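Putative short-chain dehydrogenase/reductase (Burkholderia xenovorans, PDB 5IZ4) probably works as a nucleotide-dependent short-chain dehydrogenase/reductase, perhaps reducing 3-oxoacyl-carrier-protein substrates, and holds ADP in its nucleotide site. Local coordinates at residues 17-22 with 39-44; 102-107 with 121-126. One frame throughout, in Å; residues are numbered along the deposited sequence.

Contact 1 (17-22 with 39-44); sequences CVITGS and WSVAIG. With ADP (adenosine-5'-diphosphate), chain B.
C17 meets the 39-44 strand through both of its backbone polar atoms: its N donates to S40 O at 2.9 Å and its O takes the proton of A42 N at 2.8 Å. The same alternation carries on with I19, which donates to A42 O and accepts from G44 N, the latter bond bent to 135° at the hydrogen. The two strands run parallel, their axes 4.7 Å apart. C17, I19, V41 and I43 put their side chains on the face covered by helix 25-36. Here I19 turns CG1 anti to its carbonyl carbon (chi1 -54°), which carries CD1 back along the strand to V41 CB at 4.0 Å. At the start of the pairing the W39 ring turns its edge to C17 N, and CE3 also packs 3.8 Å from C17 CB. On the reverse face V18 CG2 meets A42 CB at 4.0 Å, beside F71. This regular, close packing ends at T20, whose side chain points away from the 39-44 strand and accepts a hydrogen bond at OG1 from A102 N. Beyond it the chain turns, and S22 N returns to G44 O with a 2.9 Å bond, while G21 N reaches a water instead. A chi1 of -166° lays S22 OG beside I43 CG2, 3.5 Å away, where it has no polar partner in the model. G21, at positive phi, lies against the ADP ribose. A parallel pair joined through helix 25-36 is the first beta-alpha-beta crossover of a Rossmann fold, and T20 and G21 open the glycine-rich TGxxxGxG motif of classical short-chain dehydrogenases.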
loop_
_atom_site.group_PDB
_atom_site.type_symbol
_atom_site.label_atom_id
_atom_site.label_comp_id
_atom_site.label_asym_id
_atom_site.label_seq_id
_atom_site.Cartn_x
_atom_site.Cartn_y
_atom_site.Cartn_z
ATOM N N CYS A 17 -15.825 13.633 24.062
ATOM C CA CYS A 17 -14.974 12.559 23.570
ATOM C C CYS A 17 -15.096 11.349 24.483
ATOM O O CYS A 17 -15.004 11.485 25.708
ATOM C CB CYS A 17 -13.512 12.996 23.484
ATOM S SG CYS A 17 -12.458 11.705 22.773
ATOM N N VAL A 18 -15.320 10.174 23.888
ATOM C CA VAL A 18 -15.352 8.899 24.606
ATOM C C VAL A 18 -14.059 8.151 24.304
ATOM O O VAL A 18 -13.697 7.975 23.135
ATOM C CB VAL A 18 -16.574 8.065 24.193
ATOM C CG1 VAL A 18 -16.576 6.709 24.915
ATOM C CG2 VAL A 18 -17.875 8.832 24.467
ATOM N N ILE A 19 -13.355 7.710 25.346
ATOM C CA ILE A 19 -12.054 7.055 25.189
ATOM C C ILE A 19 -12.114 5.697 25.883
ATOM O O ILE A 19 -12.262 5.637 27.110
ATOM C CB ILE A 19 -10.913 7.907 25.776
ATOM C CG1 ILE A 19 -10.902 9.338 25.191
ATOM C CG2 ILE A 19 -9.552 7.244 25.542
ATOM C CD1 ILE A 19 -11.562 10.391 26.103
ATOM N N THR A 20 -11.993 4.607 25.115
ATOM C CA THR A 20 -11.782 3.323 25.780
ATOM C C THR A 20 -10.289 3.111 26.003
ATOM O O THR A 20 -9.452 3.781 25.404
ATOM C CB THR A 20 -12.353 2.140 24.994
ATOM O OG1 THR A 20 -11.624 1.958 23.768
ATOM C CG2 THR A 20 -13.844 2.328 24.710
ATOM N N GLY A 21 -9.958 2.166 26.882
ATOM C CA GLY A 21 -8.563 2.000 27.244
ATOM C C GLY A 21 -7.986 3.232 27.891
ATOM O O GLY A 21 -6.786 3.503 27.749
ATOM N N SER A 22 -8.811 3.990 28.607
ATOM C CA SER A 22 -8.425 5.318 29.064
ATOM C C SER A 22 -7.670 5.315 30.382
ATOM O O SER A 22 -7.244 6.386 30.836
ATOM C CB SER A 22 -9.657 6.214 29.199
ATOM O OG SER A 22 -9.261 7.573 29.333
ATOM N N TRP A 39 -12.806 19.868 25.803
ATOM C CA TRP A 39 -13.865 18.880 25.630
ATOM C C TRP A 39 -14.194 18.193 26.949
ATOM O O TRP A 39 -13.357 18.083 27.852
ATOM C CB TRP A 39 -13.465 17.813 24.607
ATOM C CG TRP A 39 -13.418 18.294 23.181
ATOM C CD1 TRP A 39 -12.969 19.506 22.733
ATOM C CD2 TRP A 39 -13.847 17.570 22.020
ATOM N NE1 TRP A 39 -13.083 19.575 21.361
ATOM C CE2 TRP A 39 -13.618 18.398 20.901
ATOM C CE3 TRP A 39 -14.395 16.299 21.818
ATOM C CZ2 TRP A 39 -13.929 17.999 19.594
ATOM C CZ3 TRP A 39 -14.699 15.899 20.511
ATOM C CH2 TRP A 39 -14.459 16.749 19.421
ATOM N N SER A 40 -15.434 17.724 27.053
ATOM C CA SER A 40 -15.805 16.796 28.107
ATOM C C SER A 40 -15.341 15.404 27.709
ATOM O O SER A 40 -15.431 15.019 26.537
ATOM C CB SER A 40 -17.316 16.817 28.340
ATOM O OG SER A 40 -17.765 18.120 28.672
ATOM N N VAL A 41 -14.834 14.639 28.672
ATOM C CA VAL A 41 -14.238 13.344 28.364
ATOM C C VAL A 41 -14.942 12.261 29.165
ATOM O O VAL A 41 -15.161 12.411 30.376
ATOM C CB VAL A 41 -12.717 13.339 28.610
ATOM C CG1 VAL A 41 -12.040 14.270 27.610
ATOM C CG2 VAL A 41 -12.386 13.773 30.035
ATOM N N ALA A 42 -15.348 11.199 28.467
ATOM C CA ALA A 42 -15.863 9.986 29.094
ATOM C C ALA A 42 -14.705 8.996 29.160
ATOM O O ALA A 42 -14.239 8.497 28.127
ATOM C CB ALA A 42 -17.050 9.425 28.315
ATOM N N ILE A 43 -14.224 8.744 30.372
ATOM C CA ILE A 43 -12.988 8.006 30.605
ATOM C C ILE A 43 -13.338 6.532 30.762
ATOM O O ILE A 43 -13.951 6.126 31.755
ATOM C CB ILE A 43 -12.254 8.559 31.833
ATOM C CG1 ILE A 43 -11.664 9.935 31.493
ATOM C CG2 ILE A 43 -11.145 7.626 32.297
ATOM C CD1 ILE A 43 -11.374 10.766 32.715
ATOM N N GLY A 44 -12.961 5.728 29.775
ATOM C CA GLY A 44 -13.296 4.320 29.818
ATOM C C GLY A 44 -12.305 3.503 30.608
ATOM O O GLY A 44 -11.163 3.313 30.185
HETATM P PB ADP B . -1.187 1.409 24.904
HETATM O O1B ADP B . -2.491 0.815 24.260
HETATM O O2B ADP B . -1.328 2.789 25.609
HETATM O O3B ADP B . 0.146 1.208 24.115
HETATM P PA ADP B . -2.108 0.006 27.443
HETATM O O1A ADP B . -2.160 -1.592 27.772
HETATM O O2A ADP B . -1.872 0.838 28.742
HETATM O O3A ADP B . -1.089 0.177 26.241
HETATM O "O5'" ADP B . -3.674 0.180 26.938
HETATM C "C5'" ADP B . -4.591 -0.925 26.881
HETATM C "C4'" ADP B . -5.779 -0.492 27.743
HETATM O "O4'" ADP B . -6.985 -1.279 27.387
HETATM C "C3'" ADP B . -5.569 -0.709 29.263
HETATM O "O3'" ADP B . -6.194 0.287 30.022
HETATM C "C2'" ADP B . -6.319 -2.057 29.450
HETATM O "O2'" ADP B . -6.675 -2.132 30.832
HETATM C "C1'" ADP B . -7.532 -1.831 28.568
HETATM N N9 ADP B . -8.225 -3.099 28.263
HETATM C C8 ADP B . -7.692 -4.388 28.093
HETATM N N7 ADP B . -8.644 -5.255 27.842
HETATM C C5 ADP B . -9.824 -4.538 27.847
HETATM C C6 ADP B . -11.141 -4.910 27.648
HETATM N N6 ADP B . -11.456 -6.204 27.393
HETATM N N1 ADP B . -12.098 -3.976 27.713
HETATM C C2 ADP B . -11.753 -2.705 27.980
HETATM N N3 ADP B . -10.525 -2.267 28.186
HETATM C C4 ADP B . -9.571 -3.205 28.109
HETATM O O HOH W 1 -10.922 0.375 28.992
#

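Contact 2 (102-107 with 121-126); sequences AGTTRV and FERVYR. With ADP (adenosine-5'-diphosphate), chain B.
T104 OG1 receives the NH1 proton of R123 at 3.0 Å, a fairly straight bond (158°) with the hydroxyl only 14° out of the guanidinium plane. The arginine thus presents the edge of its flat end to the threonine, and the two side chains cross at about a right angle. Its other nitrogen, NH2, lies 3.1 Å from T105 O and 3.9 Å from R106 N, so that the guanidinium edge spans three successive residues of the loop. R123 gets there by leaving helix 118-146 extended, then bending at chi3 (70°) to bring the guanidinium over to 102-107. E120, one turn earlier, holds R123 NE in a salt bridge and probably fixes the rotation of the group. T104 also lays its methyl CG2 against the helix, 3.9 Å from V124 CA, and its backbone N is bound by N128 OD1. R106 brings a second positive charge near, NE being 4.9 Å from R123 NH2. Toward the nucleotide, G103 N donates to ADP O4' at 3.3 Å and A102 CB packs on the adenine. The loop segment following the nucleotide-binding A102 and G103 is thus tied to the helix by one arginine edge and a threonine hydroxyl; E120 probably offsets the charge of R123, and only weakly that of R106, and the grip is polar and directional more than hydrophobic.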
loop_
_atom_site.group_PDB
_atom_site.type_symbol
_atom_site.label_atom_id
_atom_site.label_comp_id
_atom_site.label_asym_id
_atom_site.label_seq_id
_atom_site.Cartn_x
_atom_site.Cartn_y
_atom_site.Cartn_z
ATOM N N ALA A 102 -8.853 0.650 23.851
ATOM C CA ALA A 102 -8.863 -0.613 24.574
ATOM C C ALA A 102 -8.192 -1.686 23.726
ATOM O O ALA A 102 -8.459 -1.797 22.524
ATOM C CB ALA A 102 -10.297 -1.015 24.910
ATOM N N GLY A 103 -7.305 -2.458 24.342
ATOM C CA GLY A 103 -6.645 -3.519 23.599
ATOM C C GLY A 103 -5.875 -4.426 24.528
ATOM O O GLY A 103 -5.689 -4.129 25.711
ATOM N N THR A 104 -5.435 -5.553 23.977
ATOM C CA THR A 104 -4.663 -6.493 24.770
ATOM C C THR A 104 -3.693 -7.240 23.871
ATOM O O THR A 104 -3.834 -7.259 22.645
ATOM C CB THR A 104 -5.562 -7.486 25.520
ATOM O OG1 THR A 104 -4.783 -8.187 26.495
ATOM C CG2 THR A 104 -6.151 -8.497 24.552
ATOM N N THR A 105 -2.692 -7.841 24.500
ATOM C CA THR A 105 -1.756 -8.712 23.804
ATOM C C THR A 105 -1.043 -9.571 24.833
ATOM O O THR A 105 -1.304 -9.490 26.035
ATOM C CB THR A 105 -0.741 -7.924 22.969
ATOM O OG1 THR A 105 -0.025 -8.835 22.122
ATOM C CG2 THR A 105 0.240 -7.172 23.860
ATOM N N ARG A 106 -0.151 -10.418 24.333
ATOM C CA ARG A 106 0.804 -11.148 25.151
ATOM C C ARG A 106 2.000 -11.441 24.262
ATOM O O ARG A 106 1.822 -11.852 23.111
ATOM C CB ARG A 106 0.200 -12.441 25.703
ATOM C CG ARG A 106 1.147 -13.243 26.562
ATOM C CD ARG A 106 0.381 -14.110 27.562
ATOM N NE ARG A 106 -0.514 -15.065 26.911
ATOM C CZ ARG A 106 -0.121 -16.231 26.405
ATOM N NH1 ARG A 106 1.159 -16.583 26.464
ATOM N NH2 ARG A 106 -1.005 -17.046 25.834
ATOM N N VAL A 107 3.205 -11.195 24.773
ATOM C CA VAL A 107 4.403 -11.403 23.965
ATOM C C VAL A 107 4.622 -12.896 23.761
ATOM O O VAL A 107 4.796 -13.651 24.727
ATOM C CB VAL A 107 5.631 -10.757 24.622
ATOM C CG1 VAL A 107 6.883 -11.057 23.804
ATOM C CG2 VAL A 107 5.438 -9.254 24.757
ATOM N N PHE A 121 -5.498 -16.422 19.995
ATOM C CA PHE A 121 -5.982 -15.683 18.832
ATOM C C PHE A 121 -7.344 -15.075 19.131
ATOM O O PHE A 121 -7.586 -13.894 18.850
ATOM C CB PHE A 121 -6.078 -16.591 17.597
ATOM C CG PHE A 121 -4.781 -16.778 16.838
ATOM C CD1 PHE A 121 -3.954 -17.862 17.105
ATOM C CD2 PHE A 121 -4.410 -15.893 15.834
ATOM C CE1 PHE A 121 -2.782 -18.061 16.400
ATOM C CE2 PHE A 121 -3.227 -16.085 15.117
ATOM C CZ PHE A 121 -2.411 -17.166 15.403
ATOM N N GLU A 122 -8.244 -15.867 19.731
ATOM C CA GLU A 122 -9.574 -15.350 20.059
ATOM C C GLU A 122 -9.520 -14.325 21.186
ATOM O O GLU A 122 -10.260 -13.336 21.153
ATOM C CB GLU A 122 -10.534 -16.491 20.431
ATOM C CG GLU A 122 -10.824 -17.435 19.276
ATOM C CD GLU A 122 -12.136 -18.191 19.424
ATOM O OE1 GLU A 122 -12.488 -18.564 20.566
ATOM O OE2 GLU A 122 -12.815 -18.413 18.390
ATOM N N ARG A 123 -8.653 -14.536 22.188
ATOM C CA ARG A 123 -8.601 -13.611 23.317
ATOM C C ARG A 123 -8.213 -12.221 22.850
ATOM O O ARG A 123 -8.806 -11.218 23.267
ATOM C CB ARG A 123 -7.608 -14.108 24.367
ATOM C CG ARG A 123 -7.636 -13.317 25.686
ATOM C CD ARG A 123 -6.450 -13.672 26.579
ATOM N NE ARG A 123 -5.208 -13.159 26.005
ATOM C CZ ARG A 123 -4.779 -11.908 26.152
ATOM N NH1 ARG A 123 -5.487 -11.039 26.872
ATOM N NH2 ARG A 123 -3.638 -11.521 25.581
ATOM N N VAL A 124 -7.226 -12.145 21.965
ATOM C CA VAL A 124 -6.752 -10.859 21.465
ATOM C C VAL A 124 -7.772 -10.244 20.514
ATOM O O VAL A 124 -8.022 -9.030 20.537
ATOM C CB VAL A 124 -5.385 -11.056 20.786
ATOM C CG1 VAL A 124 -4.938 -9.798 20.100
ATOM C CG2 VAL A 124 -4.352 -11.512 21.811
ATOM N N TYR A 125 -8.370 -11.075 19.653
ATOM C CA TYR A 125 -9.328 -10.576 18.674
ATOM C C TYR A 125 -10.575 -10.041 19.358
ATOM O O TYR A 125 -11.193 -9.085 18.873
ATOM C CB TYR A 125 -9.698 -11.699 17.711
ATOM C CG TYR A 125 -10.325 -11.296 16.397
ATOM C CD1 TYR A 125 -11.648 -11.612 16.113
ATOM C CD2 TYR A 125 -9.579 -10.650 15.415
ATOM C CE1 TYR A 125 -12.223 -11.282 14.881
ATOM C CE2 TYR A 125 -10.136 -10.319 14.201
ATOM C CZ TYR A 125 -11.459 -10.627 13.934
ATOM O OH TYR A 125 -12.014 -10.304 12.696
ATOM N N ARG A 126 -10.941 -10.646 20.489
ATOM C CA ARG A 126 -12.150 -10.246 21.188
ATOM C C ARG A 126 -12.064 -8.800 21.657
ATOM O O ARG A 126 -13.046 -8.059 21.571
ATOM C CB ARG A 126 -12.387 -11.208 22.352
ATOM C CG ARG A 126 -13.254 -10.711 23.480
ATOM C CD ARG A 126 -14.742 -10.747 23.154
ATOM N NE ARG A 126 -15.228 -12.005 22.575
ATOM C CZ ARG A 126 -16.494 -12.178 22.208
ATOM N NH1 ARG A 126 -17.364 -11.188 22.403
ATOM N NH2 ARG A 126 -16.899 -13.318 21.659
HETATM P PB ADP B . -1.187 1.409 24.904
HETATM O O1B ADP B . -2.491 0.815 24.260
HETATM O O2B ADP B . -1.328 2.789 25.609
HETATM O O3B ADP B . 0.146 1.208 24.115
HETATM P PA ADP B . -2.108 0.006 27.443
HETATM O O1A ADP B . -2.160 -1.592 27.772
HETATM O O2A ADP B . -1.872 0.838 28.742
HETATM O O3A ADP B . -1.089 0.177 26.241
HETATM O "O5'" ADP B . -3.674 0.180 26.938
HETATM C "C5'" ADP B . -4.591 -0.925 26.881
HETATM C "C4'" ADP B . -5.779 -0.492 27.743
HETATM O "O4'" ADP B . -6.985 -1.279 27.387
HETATM C "C3'" ADP B . -5.569 -0.709 29.263
HETATM O "O3'" ADP B . -6.194 0.287 30.022
HETATM C "C2'" ADP B . -6.319 -2.057 29.450
HETATM O "O2'" ADP B . -6.675 -2.132 30.832
HETATM C "C1'" ADP B . -7.532 -1.831 28.568
HETATM N N9 ADP B . -8.225 -3.099 28.263
HETATM C C8 ADP B . -7.692 -4.388 28.093
HETATM N N7 ADP B . -8.644 -5.255 27.842
HETATM C C5 ADP B . -9.824 -4.538 27.847
HETATM C C6 ADP B . -11.141 -4.910 27.648
HETATM N N6 ADP B . -11.456 -6.204 27.393
HETATM N N1 ADP B . -12.098 -3.976 27.713
HETATM C C2 ADP B . -11.753 -2.705 27.980
HETATM N N3 ADP B . -10.525 -2.267 28.186
HETATM C C4 ADP B . -9.571 -3.205 28.109
#

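Contact 1 is wholly buried in the sheet, where two neighbouring strands pair by backbone bonds and apolar side chains fill both faces. Contact 2 is a surface contact between a loop and helix 118-146, resting chiefly on one arginine. Their centres are about 21 Å apart, yet they meet at the nucleotide site through T20 and A102, and both contacts touch ADP, G21 and A102 at the ribose. The helix of contact 2 also faces a second subunit, where E122 and R126 form salt bridges with R126 and E122 of that subunit, whereas no other protein chain touches contact 1.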